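Local coordinates for protein farnesyl pyrophosphate synthetase (Staphylococcus aureus, PDB 5H9D) that probably makes heptaprenyl diphosphate by prenyl chain elongation, a magnesium-dependent reaction, as the catalytic subunit of a two-chain synthase, at residues A[139-150]-A[164-172]; A[201-212]-A[311-319]. All coordinates share one frame; numbering follows the deposited sequence.

Contact 1 of 2, residues A[139-150]-A[164-172]; sequences DVCRGELFQFQD and RINRKTALL
Asp150 OD2 accepts a hydrogen bond of 3.1 Å from Arg164 NH1, which forms part of a salt bridge between the two helices. The bond is bent, with an N-H...O angle of 137°. The nitrogen meets OD2 from above its carboxylate plane, OD2 itself lies tilted from the guanidinium plane, and the two planes stand 69° apart. Arginine suits the place because its second terminal nitrogen, NH2, is held by the carbonyl of Ile234, while its CD methylene lies against Gln147 CB at 3.8 Å. Gln147, extended from an anti first torsion (chi1 168°), crosses the Lys168 chain at about a right angle and lays its amide oxygen beside the lysine methylenes.

Gly143 has no side chain, and the Arg167 stem runs over its backbone, with Arg167 CD 3.7 Å from Gly143 CA. The axes of the two segments approach to 7.7 Å, and Val140 CA and Arg167 CA are the nearest pair, 4.6 Å apart. The Val140 methyls gather round the Arg167 carbonyl, and Leu171 CD2 packs at 3.9 Å on Asp139 CB. Arg142 turns its NH2 to the Arg15 carbonyl of the partner subunit, so helix 139-150 also serves the subunit interface. Roughly antiparallel pairing of neighbouring helices is characteristic of the all-helical isoprenoid synthase fold, and the Lys168-Thr169 pair of the polyprenyl synthase family.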
# COMPACT_ATOMS: atom_id res chain seq x y z
N ASP A 139 7.99 -5.03 -1.46
CA ASP A 139 8.90 -4.40 -2.41
C ASP A 139 8.37 -3.05 -2.81
O ASP A 139 9.14 -2.11 -3.03
CB ASP A 139 9.10 -5.26 -3.67
CG ASP A 139 9.59 -6.67 -3.34
OD1 ASP A 139 10.51 -6.84 -2.51
OD2 ASP A 139 9.04 -7.62 -3.93
N VAL A 140 7.05 -2.96 -2.89
CA VAL A 140 6.48 -1.69 -3.25
C VAL A 140 6.90 -0.71 -2.19
O VAL A 140 7.48 0.31 -2.50
CB VAL A 140 4.95 -1.72 -3.30
CG1 VAL A 140 4.44 -0.30 -3.54
CG2 VAL A 140 4.48 -2.61 -4.43
N CYS A 141 6.64 -1.04 -0.94
CA CYS A 141 6.97 -0.15 0.16
C CYS A 141 8.44 0.20 0.25
O CYS A 141 8.78 1.37 0.41
CB CYS A 141 6.50 -0.75 1.50
SG CYS A 141 4.73 -1.19 1.57
N ARG A 142 9.32 -0.79 0.17
CA ARG A 142 10.73 -0.45 0.27
C ARG A 142 11.05 0.42 -0.93
O ARG A 142 11.94 1.28 -0.86
CB ARG A 142 11.64 -1.70 0.39
CG ARG A 142 11.71 -2.67 -0.81
CD ARG A 142 12.21 -4.03 -0.30
NE ARG A 142 13.04 -3.83 0.89
CZ ARG A 142 14.37 -3.68 0.86
NH1 ARG A 142 15.01 -3.72 -0.29
NH2 ARG A 142 15.04 -3.45 1.98
N GLY A 143 10.31 0.23 -2.01
CA GLY A 143 10.51 1.07 -3.17
C GLY A 143 10.22 2.51 -2.76
O GLY A 143 11.10 3.37 -2.77
N GLU A 144 8.97 2.77 -2.35
CA GLU A 144 8.56 4.11 -1.93
C GLU A 144 9.56 4.76 -1.00
O GLU A 144 9.66 5.98 -0.97
CB GLU A 144 7.17 4.05 -1.27
CG GLU A 144 6.00 4.13 -2.28
CD GLU A 144 4.64 3.81 -1.65
OE1 GLU A 144 4.37 2.60 -1.42
OE2 GLU A 144 3.84 4.75 -1.39
N LEU A 145 10.30 3.94 -0.26
CA LEU A 145 11.29 4.46 0.66
C LEU A 145 12.57 4.89 -0.07
O LEU A 145 13.13 5.96 0.23
CB LEU A 145 11.62 3.43 1.74
CG LEU A 145 10.69 3.38 2.97
CD1 LEU A 145 11.00 2.15 3.80
CD2 LEU A 145 10.87 4.62 3.77
N PHE A 146 13.05 4.07 -1.01
CA PHE A 146 14.27 4.45 -1.73
C PHE A 146 14.04 5.71 -2.56
O PHE A 146 14.95 6.49 -2.78
CB PHE A 146 14.78 3.30 -2.63
CG PHE A 146 15.22 2.10 -1.86
CD1 PHE A 146 15.94 2.24 -0.68
CD2 PHE A 146 14.87 0.82 -2.27
CE1 PHE A 146 16.29 1.14 0.07
CE2 PHE A 146 15.23 -0.30 -1.50
CZ PHE A 146 15.93 -0.13 -0.33
N GLN A 147 12.79 5.91 -2.98
CA GLN A 147 12.41 7.08 -3.77
C GLN A 147 12.47 8.35 -2.93
O GLN A 147 12.96 9.38 -3.39
CB GLN A 147 11.00 6.87 -4.34
CG GLN A 147 10.33 8.09 -4.95
CD GLN A 147 9.03 7.74 -5.65
OE1 GLN A 147 9.03 7.08 -6.70
NE2 GLN A 147 7.91 8.16 -5.08
N PHE A 148 11.96 8.26 -1.70
CA PHE A 148 11.96 9.38 -0.77
C PHE A 148 13.40 9.69 -0.36
O PHE A 148 13.77 10.84 -0.11
CB PHE A 148 11.13 9.03 0.47
CG PHE A 148 11.04 10.14 1.48
CD1 PHE A 148 12.18 10.56 2.19
CD2 PHE A 148 9.81 10.76 1.74
CE1 PHE A 148 12.09 11.58 3.12
CE2 PHE A 148 9.71 11.78 2.67
CZ PHE A 148 10.86 12.19 3.36
N GLN A 149 14.19 8.62 -0.30
CA GLN A 149 15.59 8.65 0.06
C GLN A 149 16.44 9.11 -1.14
O GLN A 149 17.59 9.53 -0.99
CB GLN A 149 15.98 7.25 0.50
CG GLN A 149 17.42 7.01 0.77
CD GLN A 149 17.70 5.54 1.05
OE1 GLN A 149 17.57 5.08 2.18
NE2 GLN A 149 18.07 4.80 0.01
N ASP A 150 15.84 9.03 -2.33
CA ASP A 150 16.50 9.45 -3.57
C ASP A 150 16.24 10.93 -3.82
O ASP A 150 16.97 11.56 -4.60
CB ASP A 150 15.91 8.71 -4.79
CG ASP A 150 16.66 7.45 -5.15
OD1 ASP A 150 17.86 7.34 -4.81
OD2 ASP A 150 16.04 6.57 -5.81
N ARG A 164 12.95 1.60 -9.91
CA ARG A 164 12.11 2.40 -9.02
C ARG A 164 10.68 2.50 -9.50
O ARG A 164 9.77 2.59 -8.67
CB ARG A 164 12.71 3.82 -8.86
CG ARG A 164 12.13 4.67 -7.70
CD ARG A 164 13.02 5.91 -7.36
NE ARG A 164 12.82 7.00 -8.31
CZ ARG A 164 13.79 7.71 -8.89
NH1 ARG A 164 15.07 7.45 -8.63
NH2 ARG A 164 13.49 8.65 -9.78
N ILE A 165 10.44 2.51 -10.81
CA ILE A 165 9.05 2.59 -11.26
C ILE A 165 8.47 1.20 -11.38
O ILE A 165 7.27 1.01 -11.58
CB ILE A 165 8.90 3.37 -12.58
CG1 ILE A 165 9.60 2.66 -13.71
CG2 ILE A 165 9.43 4.79 -12.41
CD1 ILE A 165 9.31 3.28 -15.00
N ASN A 166 9.34 0.21 -11.24
CA ASN A 166 8.91 -1.17 -11.28
C ASN A 166 8.23 -1.51 -9.94
O ASN A 166 7.12 -2.06 -9.92
CB ASN A 166 10.10 -2.08 -11.48
CG ASN A 166 9.72 -3.53 -11.35
OD1 ASN A 166 8.89 -4.03 -12.12
ND2 ASN A 166 10.30 -4.21 -10.36
N ARG A 167 8.89 -1.19 -8.83
CA ARG A 167 8.33 -1.46 -7.50
C ARG A 167 7.15 -0.51 -7.24
O ARG A 167 6.06 -0.93 -6.83
CB ARG A 167 9.37 -1.23 -6.41
CG ARG A 167 10.62 -2.08 -6.50
CD ARG A 167 11.73 -1.43 -5.68
NE ARG A 167 13.05 -1.88 -6.10
CZ ARG A 167 13.63 -3.02 -5.71
NH1 ARG A 167 13.01 -3.83 -4.84
NH2 ARG A 167 14.81 -3.36 -6.22
N LYS A 168 7.39 0.77 -7.49
CA LYS A 168 6.39 1.81 -7.29
C LYS A 168 5.06 1.67 -8.06
O LYS A 168 4.01 1.96 -7.49
CB LYS A 168 7.04 3.17 -7.60
CG LYS A 168 6.13 4.38 -7.84
CD LYS A 168 7.00 5.59 -8.24
CE LYS A 168 6.25 6.70 -9.01
NZ LYS A 168 5.33 7.56 -8.19
N THR A 169 5.09 1.21 -9.31
CA THR A 169 3.85 1.15 -10.09
C THR A 169 3.58 -0.11 -10.91
O THR A 169 2.46 -0.62 -10.90
CB THR A 169 3.79 2.34 -11.07
OG1 THR A 169 3.96 3.55 -10.34
CG2 THR A 169 2.49 2.39 -11.80
N ALA A 170 4.57 -0.57 -11.64
CA ALA A 170 4.44 -1.74 -12.49
C ALA A 170 4.04 -3.03 -11.74
O ALA A 170 3.19 -3.81 -12.20
CB ALA A 170 5.74 -1.96 -13.26
N LEU A 171 4.64 -3.20 -10.57
CA LEU A 171 4.44 -4.37 -9.72
C LEU A 171 3.01 -4.70 -9.36
O LEU A 171 2.66 -5.86 -9.25
CB LEU A 171 5.25 -4.18 -8.45
CG LEU A 171 5.89 -5.42 -7.87
CD1 LEU A 171 6.38 -6.30 -9.00
CD2 LEU A 171 7.04 -4.98 -6.94
N LEU A 172 2.16 -3.70 -9.17
CA LEU A 172 0.77 -3.97 -8.83
C LEU A 172 -0.09 -4.17 -10.07
O LEU A 172 -1.23 -4.63 -9.98
CB LEU A 172 0.20 -2.84 -7.95
CG LEU A 172 -0.88 -3.23 -6.93
CD1 LEU A 172 -0.30 -4.19 -5.88
CD2 LEU A 172 -1.39 -1.98 -6.25

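Contact 2 of 2, residues A[201-212]-A[311-319]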
# COMPACT_ATOMS: atom_id res chain seq x y z
N ILE A 201 2.87 -3.02 -19.35
CA ILE A 201 1.89 -1.94 -19.38
C ILE A 201 2.18 -1.01 -18.22
O ILE A 201 2.16 0.20 -18.38
CB ILE A 201 0.45 -2.50 -19.26
CG1 ILE A 201 -0.07 -2.79 -20.67
CG2 ILE A 201 -0.46 -1.52 -18.44
CD1 ILE A 201 -0.76 -4.10 -20.77
N GLY A 202 2.47 -1.60 -17.05
CA GLY A 202 2.78 -0.83 -15.86
C GLY A 202 4.01 0.05 -15.99
O GLY A 202 4.02 1.17 -15.48
N MET A 203 5.06 -0.43 -16.66
CA MET A 203 6.27 0.37 -16.86
C MET A 203 5.94 1.54 -17.77
O MET A 203 6.30 2.69 -17.49
CB MET A 203 7.39 -0.48 -17.49
CG MET A 203 7.88 -1.64 -16.60
SD MET A 203 8.80 -1.10 -15.16
CE MET A 203 10.16 -0.21 -15.92
N SER A 204 5.24 1.25 -18.86
CA SER A 204 4.84 2.29 -19.79
C SER A 204 3.94 3.33 -19.10
O SER A 204 4.07 4.54 -19.30
CB SER A 204 4.08 1.68 -20.94
OG SER A 204 3.20 2.64 -21.49
N PHE A 205 3.02 2.81 -18.28
CA PHE A 205 2.07 3.60 -17.53
C PHE A 205 2.79 4.74 -16.82
O PHE A 205 2.54 5.92 -17.10
CB PHE A 205 1.39 2.68 -16.51
CG PHE A 205 0.23 3.33 -15.77
CD1 PHE A 205 -0.84 3.88 -16.45
CD2 PHE A 205 0.20 3.33 -14.38
CE1 PHE A 205 -1.92 4.42 -15.76
CE2 PHE A 205 -0.87 3.86 -13.69
CZ PHE A 205 -1.93 4.40 -14.38
N GLN A 206 3.69 4.37 -15.90
CA GLN A 206 4.46 5.32 -15.10
C GLN A 206 5.33 6.26 -15.94
O GLN A 206 5.43 7.44 -15.63
CB GLN A 206 5.35 4.56 -14.10
CG GLN A 206 6.06 5.46 -13.07
CD GLN A 206 5.06 6.35 -12.29
OE1 GLN A 206 4.22 5.84 -11.53
NE2 GLN A 206 5.13 7.68 -12.50
N ILE A 207 5.96 5.74 -16.98
CA ILE A 207 6.80 6.60 -17.78
C ILE A 207 5.94 7.72 -18.35
O ILE A 207 6.36 8.87 -18.45
CB ILE A 207 7.51 5.83 -18.89
CG1 ILE A 207 8.52 4.86 -18.28
CG2 ILE A 207 8.21 6.81 -19.81
CD1 ILE A 207 9.32 4.04 -19.25
N ILE A 208 4.70 7.39 -18.68
CA ILE A 208 3.81 8.39 -19.22
C ILE A 208 3.48 9.46 -18.18
O ILE A 208 3.53 10.64 -18.50
CB ILE A 208 2.54 7.75 -19.81
CG1 ILE A 208 2.88 7.26 -21.22
CG2 ILE A 208 1.37 8.72 -19.84
CD1 ILE A 208 2.06 6.07 -21.67
N ASP A 209 3.17 9.06 -16.95
CA ASP A 209 2.92 10.04 -15.89
C ASP A 209 4.07 11.08 -15.84
O ASP A 209 3.84 12.28 -15.83
CB ASP A 209 2.88 9.37 -14.51
CG ASP A 209 1.53 8.81 -14.16
OD1 ASP A 209 0.95 8.03 -14.96
OD2 ASP A 209 1.05 9.13 -13.05
N ASP A 210 5.31 10.59 -15.79
CA ASP A 210 6.47 11.45 -15.69
C ASP A 210 6.61 12.37 -16.84
O ASP A 210 7.11 13.48 -16.70
CB ASP A 210 7.75 10.62 -15.52
CG ASP A 210 7.73 9.80 -14.25
OD1 ASP A 210 6.88 10.07 -13.35
OD2 ASP A 210 8.58 8.88 -14.15
N VAL A 211 6.20 11.93 -18.01
CA VAL A 211 6.30 12.82 -19.14
C VAL A 211 5.21 13.88 -18.98
O VAL A 211 5.47 15.06 -19.14
CB VAL A 211 6.14 12.07 -20.48
CG1 VAL A 211 6.21 13.06 -21.63
CG2 VAL A 211 7.24 11.06 -20.63
N LEU A 212 4.00 13.45 -18.61
CA LEU A 212 2.88 14.38 -18.45
C LEU A 212 3.02 15.35 -17.30
O LEU A 212 2.13 16.15 -17.03
CB LEU A 212 1.58 13.61 -18.28
CG LEU A 212 0.98 12.79 -19.43
CD1 LEU A 212 -0.35 12.19 -18.95
CD2 LEU A 212 0.78 13.65 -20.65
N THR A 311 -4.93 -1.77 -24.01
CA THR A 311 -3.49 -1.55 -24.04
C THR A 311 -3.11 -0.45 -25.04
O THR A 311 -2.00 0.09 -24.98
CB THR A 311 -2.75 -2.83 -24.44
OG1 THR A 311 -3.07 -3.86 -23.52
CG2 THR A 311 -1.24 -2.60 -24.46
N LYS A 312 -4.02 -0.13 -25.96
CA LYS A 312 -3.72 0.87 -26.96
C LYS A 312 -4.12 2.27 -26.59
O LYS A 312 -3.68 3.23 -27.23
CB LYS A 312 -4.32 0.50 -28.30
CG LYS A 312 -3.50 -0.53 -29.04
CD LYS A 312 -4.02 -0.63 -30.45
CE LYS A 312 -3.59 -1.88 -31.16
NZ LYS A 312 -4.23 -1.83 -32.49
N LYS A 313 -4.97 2.40 -25.58
CA LYS A 313 -5.36 3.71 -25.10
C LYS A 313 -4.26 4.03 -24.08
O LYS A 313 -3.60 5.09 -24.16
CB LYS A 313 -6.75 3.69 -24.45
CG LYS A 313 -7.87 3.33 -25.42
CD LYS A 313 -9.25 3.82 -24.98
CE LYS A 313 -10.28 3.64 -26.12
NZ LYS A 313 -11.60 4.33 -25.91
N MET A 314 -4.02 3.10 -23.15
CA MET A 314 -2.99 3.25 -22.12
C MET A 314 -1.82 4.11 -22.60
O MET A 314 -1.37 5.00 -21.88
CB MET A 314 -2.43 1.89 -21.69
CG MET A 314 -3.25 1.14 -20.66
SD MET A 314 -3.47 2.05 -19.14
CE MET A 314 -5.12 2.69 -19.41
N GLY A 315 -1.34 3.83 -23.80
CA GLY A 315 -0.21 4.56 -24.34
C GLY A 315 -0.57 5.81 -25.09
O GLY A 315 0.09 6.84 -24.96
N SER A 316 -1.61 5.73 -25.91
CA SER A 316 -2.06 6.89 -26.66
C SER A 316 -2.98 7.71 -25.75
O SER A 316 -4.11 8.05 -26.11
CB SER A 316 -2.82 6.46 -27.91
OG SER A 316 -3.36 7.59 -28.57
N ARG A 317 -2.47 8.00 -24.55
CA ARG A 317 -3.20 8.74 -23.53
C ARG A 317 -2.47 10.03 -23.22
O ARG A 317 -1.35 10.24 -23.69
CB ARG A 317 -3.30 7.89 -22.26
CG ARG A 317 -4.01 8.54 -21.09
CD ARG A 317 -3.15 8.52 -19.83
NE ARG A 317 -2.49 7.23 -19.62
CZ ARG A 317 -1.73 6.93 -18.56
NH1 ARG A 317 -1.52 7.81 -17.59
NH2 ARG A 317 -1.17 5.73 -18.49
N ASN A 318 -3.11 10.88 -22.43
CA ASN A 318 -2.53 12.14 -22.03
C ASN A 318 -3.25 12.80 -20.85
O ASN A 318 -3.48 14.01 -20.84
CB ASN A 318 -2.44 13.12 -23.23
CG ASN A 318 -3.79 13.35 -23.91
OD1 ASN A 318 -4.77 13.76 -23.28
ND2 ASN A 318 -3.84 13.09 -25.22
N THR A 319 -3.61 12.00 -19.85
CA THR A 319 -4.26 12.50 -18.65
C THR A 319 -4.68 11.36 -17.71
O THR A 319 -5.69 11.50 -17.00
CB THR A 319 -5.50 13.37 -19.01
OG1 THR A 319 -5.92 14.12 -17.85
CG2 THR A 319 -6.66 12.50 -19.50
OXT THR A 319 -3.97 10.33 -17.69
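Arg317 starts with CG anti to the backbone N (chi1 179°) and then doubles back through bends at chi2 and chi3, which carries its guanidinium across to helix 201-212 and over Ile208. Phe205, its CG also opposite the backbone N (chi1 -173°), brings the end of its side chain nearer the C-terminal segment than its CB direction suggests. The flat guanidinium lies on the Ile208 methyl, CG2 being 3.7 Å above its plane and over its centre. Such an apolar floor fits an arginine, whose broad faces bind water poorly while its N-H groups stay available at the rim.

At that rim two acids converge. The C-terminal carboxylate of the chain places Thr319 OXT 3.5 Å from Arg317 NH1, and Asp209 OD1 makes a long salt bridge of 3.6 Å to the same nitrogen, its carboxylate plane turned 83° from the guanidinium. The Met314 carbonyl adds a weak bond from Arg317 NE, so the last residues are folded back upon themselves.

Asp209 opens the DDVLD sequence, the second aspartate-rich motif of the polyprenyl synthases, which in relatives takes part in magnesium and diphosphate binding; the chain's C-terminus therefore reaches the edge of the probable active site.

Away from the charges, Met314 SD meets the Phe205 ring obliquely, 5.2 Å from its centroid, a Met-aromatic contact that suits the flexible, polarisable thioether. Ile208 CD1 fills the position against Gly315 CA at 3.8 Å, where the glycine presents bare backbone. At the far end Leu212 spreads its two methyls over the Asn318 backbone, CD2 reaching CA at 3.9 Å. At the other end Ile201 CD1 lies 4.0 Å from Thr311 CG2; the Thr311 hydroxyl is bonded to the Leu307 carbonyl.

How the contacts relate
Contacts 1 and 2 lie with their centres about 18 Å apart and meet through helices 158-183 and 188-215, which follow each other in the chain. Between them Thr169 OG1 and Gln206 OE1 are 2.6 Å apart, a probable hydrogen bond, and Ile165 CG2 packs on Gln206 CG at 3.5 Å. Thr169 CG2 also touches Phe205 CD2 at 3.6 Å, which ties the ring that meets Met314 to the helix gripped in contact 1. A bound phosphate ion, probably from the crystallisation liquor, lies about 5 Å from the Phe205 side chain. Its place beside Phe205, one turn before the aspartate-rich motif, would be consistent with a pocket for a phosphate-bearing substrate, bordered by contact 2.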